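Local structure of MaoC-like dehydratase (Phytophthora Capsici, 3KH8) at residues 200-205 against 304-309; 51-56 against 94-99; 148-153 against 160-165; 130-135 against 173-178. The protein probably hydrates or dehydrates acyl-CoA thioesters, as a lyase of the MaoC and hydratase 2 family built on hot dog folds. All blocks are in the same frame, centred on the assembly; numbering follows the deposited sequence.

Contact 1: 200-205 against 304-309; sequences VQIPKR and LFQAVV
The carboxamide of Q306 lies flat beneath the branched side chain of I202. One face of the amide is covered by the I202 methyl CG2, which stands almost directly above Q306 CD at 3.8 Å, and I202 CG1 covers the NE2 part of the same face at 4.0 Å from Q306 NE2. The rim of the amide is held by polar partners: OE1 accepts from R294 and NE2 donates to D318, on the two strands that flank 302-309, so its rotation is fixed and I202 meets a flat surface. The other methyl of I202, CD1, rests 3.5 Å from the backbone O of F305. In the hot dog sheet of the MaoC-like part, strand 302-309 lies between 290-297 and 314-324; segment 200-205, in the loop between strands 192-193 and 209-214, crosses it with residues 200-203 at 86° to 304-306 and packs through side chains. L304 fills the angle between them. Its two methyls branch apart at CG: CD2 meets V200 CG1 tip to tip at 3.9 Å, while CD1 reaches the P203 ring, 3.8 Å from P203 CD. The same CD1 is pressed close to the loop backbone, 3.2 Å from Q201 O. W296 of strand 290-297 also touches I202, P203 and Q306, and F305 turns its ring the other way, onto I277 and V279 of strand 274-281.

Contact 2: 51-56 against 94-99; sequences TATYNQ and KGQSQD
Q96 lays its carboxamide across the edge of strand 48-54, reaching both T51 and T53. T51 CG2 lies 3.5 Å from Q96 CD, the two side chains crossing at a slant. Q96 NE2 donates to T53 OG1 at 2.9 Å, the hydroxyl lying only 6° out of the amide plane and the bond nearly straight at 165°. T53 carries OG1 anti to its carbonyl carbon, a torsion that brings the hydroxyl to Q96 and also to T142 OG1 on the next strand. Farther along the strand K94, extended up to its last torsion, bends there (chi4 -80°) to set NZ against T53 O at 2.7 Å. The same ammonium donates to S97 O, also at 2.7 Å, and so ties the strand to the type II' turn K94-S97 at the end of helix 91-94. At the turn G95, with positive phi, passes close to A52, and its O accepts from T53 N at 3.0 Å. N55 takes the N-cap position of helix 56-65, close to the Q98 side chain. Here the hot dog sheet meets the dimer interface: D99 OD1 and Q98 O accept from R57 of the second subunit. T53 is thus gripped through N, O and OG1, and the K94 ammonium bonds to two backbone carbonyls, of T53 and S97, while its ion pair with D58 is long and weak; its charge is probably steadied mainly by these carbonyl dipoles.

Contact 3: 148-153 against 160-165; sequences KVISFY and LMETQT
A classic beta bulge interrupts this antiparallel hairpin: I150 and S151 stand together opposite E162, and the register slips by one residue. E162 O takes the two amides unequally: I150 N donates at 2.9 Å, nearly in line with the carbonyl bond, whereas S151 N manages only a weak bond at 3.5 Å. In I150, the extra residue, CG1 sits between the backbone N and the carbonyl carbon (chi1 60°), which turns CG1 onto E162 CB and CD1 toward Q164. That CD1 comes within 3.6 Å of Q164 OE1, the two chains meeting at about a right angle. Away from the bulge the pairing is regular, with K148 and Q164 at one end and Y153 and L160 at the other exchanging two backbone bonds each. On the face that bears V149, F152 and M161, M161 CG packs against V149 CG1 at 3.8 Å, and its sulfur swings to the edge of the F152 ring, SD lying 5.3 Å from the ring centroid in a Met-aromatic contact. Helix 39-44 covers V149 and F152 there through I42. The face bearing S151 and E162 also carries Y153 and L160; on it S151 OG donates to E162 OE1 at 2.9 Å, on the anti side of the carboxylate and 19° out of its plane. R194 completes the group, its NE forming a salt bridge with E162 OE1 and its backbone N donating to S151 OG. The buried carboxylate, held by a hydroxyl and an arginine, would probably be kept ionised, and it pins the loop after strand 192-193 onto the hairpin.

Contact 4: 130-135 against 173-178; sequences VEILRP and PVAKLI
L133 folds its side chain over the start of segment 173-178. Its CB lies 3.5 Å from V174 O, CG packs on the proline ring at 4.1 Å from P173 CB, and the tip CD2 reaches along the backbone to 3.8 Å from A175 N. The carbonyl beneath it is doubly used: V174 O accepts from L133 N at 2.8 Å, with the donor well above the carbonyl plane, and from R134 N at 3.0 Å, where the chain leaves the strand. The R134 chain bends at its third torsion (chi3 -76°), so that V174 CG1 sits over one face of the guanidinium, toward the rim, 3.4 Å from R134 NH2, while that nitrogen makes a salt bridge with D169. Ahead of this turn E131 and K176 form a regular antiparallel pair with two backbone bonds. Their charged ends do not touch; a water bridges them, donating to E131 OE1 at 2.9 Å and accepting from K176 NZ at 3.1 Å. The opposite face of the sheet is apolar: L177 CD2 lies against both methyls of V130, side by side, and I132 CD1 approaches A175 CB. Strand 123-132 runs between strand 172-184 and strand 274-281, joining the N-terminal hot dog half to the MaoC-like half, and strand 158-169 flanks 172-184 on its far side, where a classic beta bulge sets V174 and A175 together against F167.

Contacts 3 and 4 are strand pairings in one continuous sheet, joined where T165 O and L177 N lie 2.7 Å apart in a probable hydrogen bond; backbone bonds dominate both. Contact 4 is the innermost, its centre about 12 Å from the centre of the chain. The centres of contacts 1 and 2 are each about 17 Å from it, on opposite sides, and both contacts set a loop against a strand. Contact 1 does so by apolar packing, contact 2 through a lysine, amide and hydroxyl network beside the second subunit. All four are partly buried. Contacts 2, 3 and 4 lie in the hydratase 2 N-terminal part, contact 1 in the MaoC-like part, yet all reach the same sheet.

Contact 1: 200-205 against 304-309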
loop_
_atom_site.group_PDB
_atom_site.type_symbol
_atom_site.label_atom_id
_atom_site.label_comp_id
_atom_site.label_asym_id
_atom_site.label_seq_id
_atom_site.Cartn_x
_atom_site.Cartn_y
_atom_site.Cartn_z
ATOM N N VAL A 200 4.820 33.625 -1.924
ATOM C CA VAL A 200 5.240 33.096 -3.215
ATOM C C VAL A 200 4.425 33.721 -4.348
ATOM O O VAL A 200 3.194 33.648 -4.363
ATOM C CB VAL A 200 5.151 31.549 -3.253
ATOM C CG1 VAL A 200 5.459 31.015 -4.651
ATOM C CG2 VAL A 200 6.099 30.944 -2.227
ATOM N N GLN A 201 5.126 34.353 -5.281
ATOM C CA GLN A 201 4.495 34.912 -6.468
ATOM C C GLN A 201 4.764 33.988 -7.649
ATOM O O GLN A 201 5.888 33.897 -8.132
ATOM C CB GLN A 201 4.998 36.339 -6.734
ATOM C CG GLN A 201 4.648 37.315 -5.611
ATOM C CD GLN A 201 5.244 38.710 -5.781
ATOM O OE1 GLN A 201 5.738 39.080 -6.849
ATOM N NE2 GLN A 201 5.188 39.494 -4.715
ATOM N N ILE A 202 3.728 33.275 -8.084
ATOM C CA ILE A 202 3.831 32.395 -9.247
ATOM C C ILE A 202 4.033 33.264 -10.497
ATOM O O ILE A 202 3.243 34.179 -10.743
ATOM C CB ILE A 202 2.578 31.482 -9.394
ATOM C CG1 ILE A 202 2.438 30.520 -8.197
ATOM C CG2 ILE A 202 2.575 30.738 -10.738
ATOM C CD1 ILE A 202 3.642 29.613 -7.922
ATOM N N PRO A 203 5.106 32.998 -11.267
ATOM C CA PRO A 203 5.410 33.810 -12.453
ATOM C C PRO A 203 4.305 33.735 -13.500
ATOM O O PRO A 203 3.642 32.708 -13.628
ATOM C CB PRO A 203 6.703 33.185 -12.990
ATOM C CG PRO A 203 7.305 32.475 -11.819
ATOM C CD PRO A 203 6.132 31.963 -11.037
ATOM N N LYS A 204 4.113 34.827 -14.236
ATOM C CA LYS A 204 3.057 34.910 -15.247
ATOM C C LYS A 204 3.473 34.265 -16.567
ATOM O O LYS A 204 2.632 33.928 -17.403
ATOM C CB LYS A 204 2.632 36.366 -15.459
ATOM C CG LYS A 204 1.943 36.999 -14.243
ATOM C CD LYS A 204 0.664 36.252 -13.876
ATOM C CE LYS A 204 -0.017 36.847 -12.655
ATOM N NZ LYS A 204 -1.308 36.149 -12.378
ATOM N N ARG A 205 4.776 34.082 -16.738
ATOM C CA ARG A 205 5.319 33.423 -17.918
ATOM C C ARG A 205 4.888 31.952 -17.998
ATOM O O ARG A 205 4.419 31.369 -17.015
ATOM C CB ARG A 205 6.848 33.541 -17.928
ATOM C CG ARG A 205 7.541 32.901 -16.722
ATOM C CD ARG A 205 8.960 33.432 -16.551
ATOM N NE ARG A 205 9.711 32.707 -15.525
ATOM C CZ ARG A 205 10.315 31.541 -15.733
ATOM N NH1 ARG A 205 10.247 30.969 -16.926
ATOM N NH2 ARG A 205 10.982 30.945 -14.754
ATOM N N LEU A 304 9.599 27.523 -8.444
ATOM C CA LEU A 304 8.221 27.820 -8.100
ATOM C C LEU A 304 7.315 26.872 -8.875
ATOM O O LEU A 304 7.660 26.438 -9.981
ATOM C CB LEU A 304 7.886 29.296 -8.361
ATOM C CG LEU A 304 8.780 30.324 -7.645
ATOM C CD1 LEU A 304 8.297 31.744 -7.890
ATOM C CD2 LEU A 304 8.894 30.061 -6.133
ATOM N N PHE A 305 6.180 26.515 -8.282
ATOM C CA PHE A 305 5.315 25.509 -8.891
ATOM C C PHE A 305 3.861 25.561 -8.455
ATOM O O PHE A 305 3.522 26.151 -7.423
ATOM C CB PHE A 305 5.884 24.099 -8.675
ATOM C CG PHE A 305 5.799 23.615 -7.256
ATOM C CD1 PHE A 305 6.806 23.914 -6.346
ATOM C CD2 PHE A 305 4.713 22.851 -6.834
ATOM C CE1 PHE A 305 6.735 23.461 -5.034
ATOM C CE2 PHE A 305 4.627 22.397 -5.520
ATOM C CZ PHE A 305 5.642 22.696 -4.622
ATOM N N GLN A 306 3.013 24.944 -9.272
ATOM C CA GLN A 306 1.616 24.709 -8.950
ATOM C C GLN A 306 1.265 23.283 -9.343
ATOM O O GLN A 306 1.883 22.717 -10.247
ATOM C CB GLN A 306 0.712 25.652 -9.741
ATOM C CG GLN A 306 0.857 27.138 -9.435
ATOM C CD GLN A 306 -0.061 27.969 -10.309
ATOM O OE1 GLN A 306 -0.044 27.846 -11.534
ATOM N NE2 GLN A 306 -0.884 28.803 -9.685
ATOM N N ALA A 307 0.276 22.705 -8.667
ATOM C CA ALA A 307 -0.332 21.465 -9.130
ATOM C C ALA A 307 -1.775 21.739 -9.514
ATOM O O ALA A 307 -2.504 22.419 -8.788
ATOM C CB ALA A 307 -0.240 20.368 -8.075
ATOM N N VAL A 308 -2.177 21.210 -10.666
ATOM C CA VAL A 308 -3.464 21.533 -11.268
ATOM C C VAL A 308 -4.178 20.250 -11.676
ATOM O O VAL A 308 -3.545 19.325 -12.179
ATOM C CB VAL A 308 -3.281 22.444 -12.519
ATOM C CG1 VAL A 308 -4.631 22.875 -13.094
ATOM C CG2 VAL A 308 -2.433 23.677 -12.180
ATOM N N VAL A 309 -5.487 20.191 -11.447
ATOM C CA VAL A 309 -6.297 19.094 -11.974
ATOM C C VAL A 309 -6.563 19.359 -13.452
ATOM O O VAL A 309 -7.220 20.347 -13.813
ATOM C CB VAL A 309 -7.618 18.893 -11.187
ATOM C CG1 VAL A 309 -8.582 18.001 -11.957
ATOM C CG2 VAL A 309 -7.335 18.292 -9.818
#

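Contact 2: 51-56 against 94-99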
loop_
_atom_site.group_PDB
_atom_site.type_symbol
_atom_site.label_atom_id
_atom_site.label_comp_id
_atom_site.label_asym_id
_atom_site.label_seq_id
_atom_site.Cartn_x
_atom_site.Cartn_y
_atom_site.Cartn_z
ATOM N N THR A 51 7.373 10.164 20.103
ATOM C CA THR A 51 8.286 9.318 19.358
ATOM C C THR A 51 7.609 8.836 18.082
ATOM O O THR A 51 6.420 8.516 18.082
ATOM C CB THR A 51 8.744 8.116 20.213
ATOM O OG1 THR A 51 9.253 8.603 21.459
ATOM C CG2 THR A 51 9.838 7.334 19.516
ATOM N N ALA A 52 8.373 8.810 16.996
ATOM C CA ALA A 52 7.886 8.288 15.724
ATOM C C ALA A 52 8.839 7.222 15.209
ATOM O O ALA A 52 10.063 7.370 15.287
ATOM C CB ALA A 52 7.724 9.408 14.706
ATOM N N THR A 53 8.264 6.144 14.688
ATOM C CA THR A 53 9.034 5.014 14.187
ATOM C C THR A 53 8.467 4.576 12.844
ATOM O O THR A 53 7.251 4.508 12.667
ATOM C CB THR A 53 9.015 3.845 15.207
ATOM O OG1 THR A 53 9.650 4.270 16.420
ATOM C CG2 THR A 53 9.745 2.614 14.671
ATOM N N TYR A 54 9.362 4.312 11.898
ATOM C CA TYR A 54 8.999 3.790 10.584
ATOM C C TYR A 54 9.954 2.649 10.255
ATOM O O TYR A 54 11.109 2.657 10.693
ATOM C CB TYR A 54 9.116 4.890 9.512
ATOM C CG TYR A 54 10.541 5.358 9.289
ATOM C CD1 TYR A 54 11.324 4.825 8.259
ATOM C CD2 TYR A 54 11.118 6.312 10.127
ATOM C CE1 TYR A 54 12.634 5.237 8.069
ATOM C CE2 TYR A 54 12.426 6.729 9.942
ATOM C CZ TYR A 54 13.179 6.189 8.919
ATOM O OH TYR A 54 14.479 6.605 8.749
ATOM N N ASN A 55 9.475 1.670 9.492
ATOM C CA ASN A 55 10.369 0.663 8.920
ATOM C C ASN A 55 10.444 0.787 7.397
ATOM O O ASN A 55 9.780 1.648 6.813
ATOM C CB ASN A 55 10.026 -0.767 9.398
ATOM C CG ASN A 55 8.622 -1.229 9.005
ATOM O OD1 ASN A 55 8.080 -0.844 7.969
ATOM N ND2 ASN A 55 8.038 -2.088 9.838
ATOM N N GLN A 56 11.272 -0.046 6.763
ATOM C CA GLN A 56 11.407 -0.042 5.307
ATOM C C GLN A 56 10.073 -0.214 4.598
ATOM O O GLN A 56 9.789 0.477 3.619
ATOM C CB GLN A 56 12.338 -1.157 4.844
ATOM C CG GLN A 56 13.792 -0.824 4.928
ATOM C CD GLN A 56 14.614 -1.634 3.957
ATOM O OE1 GLN A 56 14.322 -2.807 3.707
ATOM N NE2 GLN A 56 15.641 -1.012 3.394
ATOM N N LYS A 94 1.373 8.884 12.132
ATOM C CA LYS A 94 1.747 7.494 12.388
ATOM C C LYS A 94 2.222 7.241 13.820
ATOM O O LYS A 94 1.903 6.202 14.415
ATOM C CB LYS A 94 2.836 7.070 11.398
ATOM C CG LYS A 94 3.064 5.573 11.320
ATOM C CD LYS A 94 4.363 5.263 10.612
ATOM C CE LYS A 94 4.569 3.770 10.508
ATOM N NZ LYS A 94 5.083 3.191 11.780
ATOM N N GLY A 95 2.981 8.189 14.366
ATOM C CA GLY A 95 3.686 7.981 15.628
ATOM C C GLY A 95 4.505 6.702 15.546
ATOM O O GLY A 95 5.296 6.521 14.620
ATOM N N GLN A 96 4.296 5.805 16.504
ATOM C CA GLN A 96 4.999 4.520 16.532
ATOM C C GLN A 96 4.093 3.342 16.157
ATOM O O GLN A 96 4.476 2.178 16.315
ATOM C CB GLN A 96 5.624 4.276 17.911
ATOM C CG GLN A 96 6.894 5.073 18.180
ATOM C CD GLN A 96 7.649 4.557 19.394
ATOM O OE1 GLN A 96 7.172 4.653 20.525
ATOM N NE2 GLN A 96 8.839 4.006 19.160
ATOM N N SER A 97 2.897 3.639 15.655
ATOM C CA SER A 97 1.959 2.584 15.282
ATOM C C SER A 97 2.320 1.896 13.970
ATOM O O SER A 97 2.781 2.535 13.022
ATOM C CB SER A 97 0.530 3.114 15.213
ATOM O OG SER A 97 -0.353 2.073 14.824
ATOM N N GLN A 98 2.098 0.584 13.932
ATOM C CA GLN A 98 2.232 -0.188 12.705
ATOM C C GLN A 98 0.853 -0.620 12.199
ATOM O O GLN A 98 0.744 -1.326 11.194
ATOM C CB GLN A 98 3.135 -1.410 12.932
ATOM C CG GLN A 98 4.624 -1.083 13.143
ATOM C CD GLN A 98 5.289 -0.401 11.935
ATOM O OE1 GLN A 98 5.041 -0.755 10.780
ATOM N NE2 GLN A 98 6.151 0.567 12.210
ATOM N N ASP A 99 -0.191 -0.179 12.898
ATOM C CA ASP A 99 -1.572 -0.545 12.582
ATOM C C ASP A 99 -2.348 0.662 12.046
ATOM O O ASP A 99 -1.782 1.746 11.889
ATOM C CB ASP A 99 -2.253 -1.103 13.839
ATOM C CG ASP A 99 -3.479 -1.964 13.530
ATOM O OD1 ASP A 99 -3.802 -2.200 12.343
ATOM O OD2 ASP A 99 -4.131 -2.405 14.500
#

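Contact 3: 148-153 against 160-165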
loop_
_atom_site.group_PDB
_atom_site.type_symbol
_atom_site.label_atom_id
_atom_site.label_comp_id
_atom_site.label_asym_id
_atom_site.label_seq_id
_atom_site.Cartn_x
_atom_site.Cartn_y
_atom_site.Cartn_z
ATOM N N LYS A 148 4.807 22.255 18.470
ATOM C CA LYS A 148 4.446 23.506 19.122
ATOM C C LYS A 148 3.681 24.419 18.169
ATOM O O LYS A 148 4.041 24.545 16.994
ATOM C CB LYS A 148 5.706 24.223 19.609
ATOM C CG LYS A 148 5.458 25.215 20.728
ATOM C CD LYS A 148 6.564 26.253 20.804
ATOM C CE LYS A 148 6.610 26.920 22.181
ATOM N NZ LYS A 148 5.275 27.392 22.647
ATOM N N VAL A 149 2.628 25.055 18.681
ATOM C CA VAL A 149 1.912 26.090 17.932
ATOM C C VAL A 149 2.773 27.356 17.925
ATOM O O VAL A 149 3.116 27.881 18.987
ATOM C CB VAL A 149 0.516 26.378 18.534
ATOM C CG1 VAL A 149 -0.169 27.530 17.794
ATOM C CG2 VAL A 149 -0.356 25.129 18.491
ATOM N N ILE A 150 3.128 27.827 16.729
ATOM C CA ILE A 150 4.062 28.954 16.578
ATOM C C ILE A 150 3.420 30.240 16.040
ATOM O O ILE A 150 4.030 31.310 16.092
ATOM C CB ILE A 150 5.305 28.581 15.719
ATOM C CG1 ILE A 150 4.887 28.140 14.307
ATOM C CG2 ILE A 150 6.143 27.514 16.428
ATOM C CD1 ILE A 150 6.031 28.061 13.311
ATOM N N SER A 151 2.200 30.123 15.517
ATOM C CA SER A 151 1.452 31.270 15.007
ATOM C C SER A 151 -0.045 31.124 15.227
ATOM O O SER A 151 -0.590 30.024 15.153
ATOM C CB SER A 151 1.717 31.482 13.512
ATOM O OG SER A 151 3.055 31.868 13.273
ATOM N N PHE A 152 -0.696 32.253 15.496
ATOM C CA PHE A 152 -2.147 32.334 15.555
ATOM C C PHE A 152 -2.545 33.692 14.984
ATOM O O PHE A 152 -2.615 34.690 15.710
ATOM C CB PHE A 152 -2.642 32.166 16.996
ATOM C CG PHE A 152 -4.054 31.658 17.101
ATOM C CD1 PHE A 152 -4.318 30.290 17.079
ATOM C CD2 PHE A 152 -5.119 32.543 17.232
ATOM C CE1 PHE A 152 -5.621 29.814 17.179
ATOM C CE2 PHE A 152 -6.429 32.075 17.332
ATOM C CZ PHE A 152 -6.680 30.709 17.308
ATOM N N TYR A 153 -2.781 33.728 13.675
ATOM C CA TYR A 153 -2.988 34.987 12.965
ATOM C C TYR A 153 -4.438 35.232 12.586
ATOM O O TYR A 153 -5.146 34.314 12.170
ATOM C CB TYR A 153 -2.112 35.052 11.710
ATOM C CG TYR A 153 -0.664 35.404 11.974
ATOM C CD1 TYR A 153 -0.316 36.637 12.527
ATOM C CD2 TYR A 153 0.360 34.512 11.654
ATOM C CE1 TYR A 153 1.011 36.970 12.767
ATOM C CE2 TYR A 153 1.699 34.837 11.890
ATOM C CZ TYR A 153 2.012 36.067 12.446
ATOM O OH TYR A 153 3.323 36.403 12.682
ATOM N N LEU A 160 -5.405 31.729 10.840
ATOM C CA LEU A 160 -4.348 30.789 10.462
ATOM C C LEU A 160 -3.538 30.351 11.680
ATOM O O LEU A 160 -2.793 31.145 12.265
ATOM C CB LEU A 160 -3.424 31.365 9.382
ATOM C CG LEU A 160 -2.277 30.442 8.934
ATOM C CD1 LEU A 160 -2.780 29.287 8.070
ATOM C CD2 LEU A 160 -1.188 31.220 8.209
ATOM N N MET A 161 -3.703 29.085 12.058
ATOM C CA MET A 161 -2.896 28.481 13.114
ATOM C C MET A 161 -1.759 27.669 12.497
ATOM O O MET A 161 -1.996 26.754 11.706
ATOM C CB MET A 161 -3.755 27.593 14.021
ATOM C CG MET A 161 -3.016 27.080 15.254
ATOM S SD MET A 161 -4.048 26.142 16.400
ATOM C CE MET A 161 -4.232 24.584 15.535
ATOM N N GLU A 162 -0.528 28.012 12.861
ATOM C CA GLU A 162 0.641 27.281 12.384
ATOM C C GLU A 162 1.201 26.383 13.480
ATOM O O GLU A 162 1.518 26.855 14.572
ATOM C CB GLU A 162 1.724 28.234 11.880
ATOM C CG GLU A 162 1.356 29.004 10.616
ATOM C CD GLU A 162 2.545 29.733 10.013
ATOM O OE1 GLU A 162 3.289 30.399 10.765
ATOM O OE2 GLU A 162 2.736 29.643 8.782
ATOM N N THR A 163 1.305 25.091 13.176
ATOM C CA THR A 163 1.860 24.097 14.098
ATOM C C THR A 163 3.170 23.545 13.543
ATOM O O THR A 163 3.205 22.954 12.455
ATOM C CB THR A 163 0.863 22.942 14.371
ATOM O OG1 THR A 163 -0.337 23.469 14.949
ATOM C CG2 THR A 163 1.461 21.903 15.321
ATOM N N GLN A 164 4.243 23.753 14.301
ATOM C CA GLN A 164 5.569 23.309 13.922
ATOM C C GLN A 164 5.885 21.950 14.536
ATOM O O GLN A 164 5.548 21.687 15.688
ATOM C CB GLN A 164 6.608 24.340 14.366
ATOM C CG GLN A 164 8.051 23.976 14.057
ATOM C CD GLN A 164 9.022 25.051 14.509
ATOM O OE1 GLN A 164 8.957 26.189 14.053
ATOM N NE2 GLN A 164 9.930 24.692 15.412
ATOM N N THR A 165 6.532 21.098 13.749
ATOM C CA THR A 165 7.030 19.816 14.232
ATOM C C THR A 165 8.499 19.686 13.862
ATOM O O THR A 165 8.868 19.813 12.695
ATOM C CB THR A 165 6.227 18.630 13.650
ATOM O OG1 THR A 165 4.854 18.761 14.023
ATOM C CG2 THR A 165 6.762 17.299 14.178
#

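Contact 4: 130-135 against 173-178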
loop_
_atom_site.group_PDB
_atom_site.type_symbol
_atom_site.label_atom_id
_atom_site.label_comp_id
_atom_site.label_asym_id
_atom_site.label_seq_id
_atom_site.Cartn_x
_atom_site.Cartn_y
_atom_site.Cartn_z
ATOM N N VAL A 130 7.864 21.768 4.503
ATOM C CA VAL A 130 8.768 20.686 4.882
ATOM C C VAL A 130 10.204 21.107 4.600
ATOM O O VAL A 130 10.548 21.444 3.466
ATOM C CB VAL A 130 8.446 19.367 4.128
ATOM C CG1 VAL A 130 9.417 18.262 4.527
ATOM C CG2 VAL A 130 7.018 18.925 4.406
ATOM N N GLU A 131 11.028 21.103 5.643
ATOM C CA GLU A 131 12.448 21.387 5.512
ATOM C C GLU A 131 13.256 20.167 5.942
ATOM O O GLU A 131 13.123 19.696 7.073
ATOM C CB GLU A 131 12.842 22.608 6.351
ATOM C CG GLU A 131 14.281 23.053 6.126
ATOM C CD GLU A 131 14.724 24.177 7.049
ATOM O OE1 GLU A 131 13.886 24.713 7.814
ATOM O OE2 GLU A 131 15.924 24.525 7.002
ATOM N N ILE A 132 14.090 19.661 5.034
ATOM C CA ILE A 132 14.865 18.452 5.299
ATOM C C ILE A 132 16.309 18.809 5.664
ATOM O O ILE A 132 17.066 19.312 4.829
ATOM C CB ILE A 132 14.828 17.459 4.102
ATOM C CG1 ILE A 132 13.382 17.183 3.653
ATOM C CG2 ILE A 132 15.570 16.156 4.442
ATOM C CD1 ILE A 132 12.469 16.588 4.745
ATOM N N LEU A 133 16.668 18.556 6.918
ATOM C CA LEU A 133 18.031 18.774 7.399
ATOM C C LEU A 133 18.934 17.594 7.035
ATOM O O LEU A 133 20.080 17.782 6.630
ATOM C CB LEU A 133 18.047 19.014 8.917
ATOM C CG LEU A 133 17.461 20.297 9.537
ATOM C CD1 LEU A 133 17.787 21.556 8.730
ATOM C CD2 LEU A 133 15.953 20.190 9.809
ATOM N N ARG A 134 18.404 16.381 7.192
ATOM C CA ARG A 134 19.096 15.148 6.822
ATOM C C ARG A 134 18.061 14.157 6.297
ATOM O O ARG A 134 16.995 14.020 6.891
ATOM C CB ARG A 134 19.805 14.530 8.033
ATOM C CG ARG A 134 21.067 15.255 8.483
ATOM C CD ARG A 134 21.880 14.429 9.484
ATOM N NE ARG A 134 21.294 14.418 10.825
ATOM C CZ ARG A 134 20.854 13.329 11.451
ATOM N NH1 ARG A 134 20.925 12.139 10.868
ATOM N NH2 ARG A 134 20.344 13.429 12.671
ATOM N N PRO A 135 18.370 13.461 5.188
ATOM C CA PRO A 135 17.435 12.445 4.694
ATOM C C PRO A 135 17.257 11.320 5.714
ATOM O O PRO A 135 18.158 11.058 6.518
ATOM C CB PRO A 135 18.120 11.921 3.426
ATOM C CG PRO A 135 19.086 13.003 3.031
ATOM C CD PRO A 135 19.563 13.569 4.331
ATOM N N PRO A 173 18.992 17.272 14.443
ATOM C CA PRO A 173 17.769 17.534 13.671
ATOM C C PRO A 173 17.749 16.781 12.341
ATOM O O PRO A 173 18.790 16.634 11.700
ATOM C CB PRO A 173 17.831 19.048 13.416
ATOM C CG PRO A 173 18.778 19.585 14.451
ATOM C CD PRO A 173 19.789 18.496 14.638
ATOM N N VAL A 174 16.578 16.290 11.941
ATOM C CA VAL A 174 16.439 15.644 10.630
ATOM C C VAL A 174 15.431 16.366 9.725
ATOM O O VAL A 174 15.675 16.519 8.528
ATOM C CB VAL A 174 16.151 14.097 10.710
ATOM C CG1 VAL A 174 17.080 13.407 11.710
ATOM C CG2 VAL A 174 14.700 13.803 11.044
ATOM N N ALA A 175 14.313 16.815 10.301
ATOM C CA ALA A 175 13.274 17.517 9.538
ATOM C C ALA A 175 12.482 18.512 10.376
ATOM O O ALA A 175 12.233 18.291 11.566
ATOM C CB ALA A 175 12.325 16.520 8.856
ATOM N N LYS A 176 12.085 19.606 9.731
ATOM C CA LYS A 176 11.219 20.604 10.339
ATOM C C LYS A 176 9.975 20.781 9.471
ATOM O O LYS A 176 10.074 21.071 8.273
ATOM C CB LYS A 176 11.971 21.926 10.504
ATOM C CG LYS A 176 11.177 23.040 11.174
ATOM C CD LYS A 176 12.023 24.297 11.284
ATOM C CE LYS A 176 11.176 25.496 11.653
ATOM N NZ LYS A 176 11.931 26.771 11.494
ATOM N N LEU A 177 8.813 20.584 10.083
ATOM C CA LEU A 177 7.537 20.713 9.391
ATOM C C LEU A 177 6.745 21.864 9.988
ATOM O O LEU A 177 6.740 22.053 11.203
ATOM C CB LEU A 177 6.709 19.426 9.515
ATOM C CG LEU A 177 7.357 18.045 9.352
ATOM C CD1 LEU A 177 6.330 16.951 9.639
ATOM C CD2 LEU A 177 7.955 17.861 7.973
ATOM N N ILE A 178 6.087 22.636 9.131
ATOM C CA ILE A 178 5.107 23.614 9.593
ATOM C C ILE A 178 3.789 23.388 8.865
ATOM O O ILE A 178 3.722 23.458 7.632
ATOM C CB ILE A 178 5.585 25.081 9.419
ATOM C CG1 ILE A 178 6.887 25.315 10.195
ATOM C CG2 ILE A 178 4.489 26.059 9.876
ATOM C CD1 ILE A 178 7.670 26.544 9.755
HETATM O O HOH W 1 14.028 27.288 9.203
#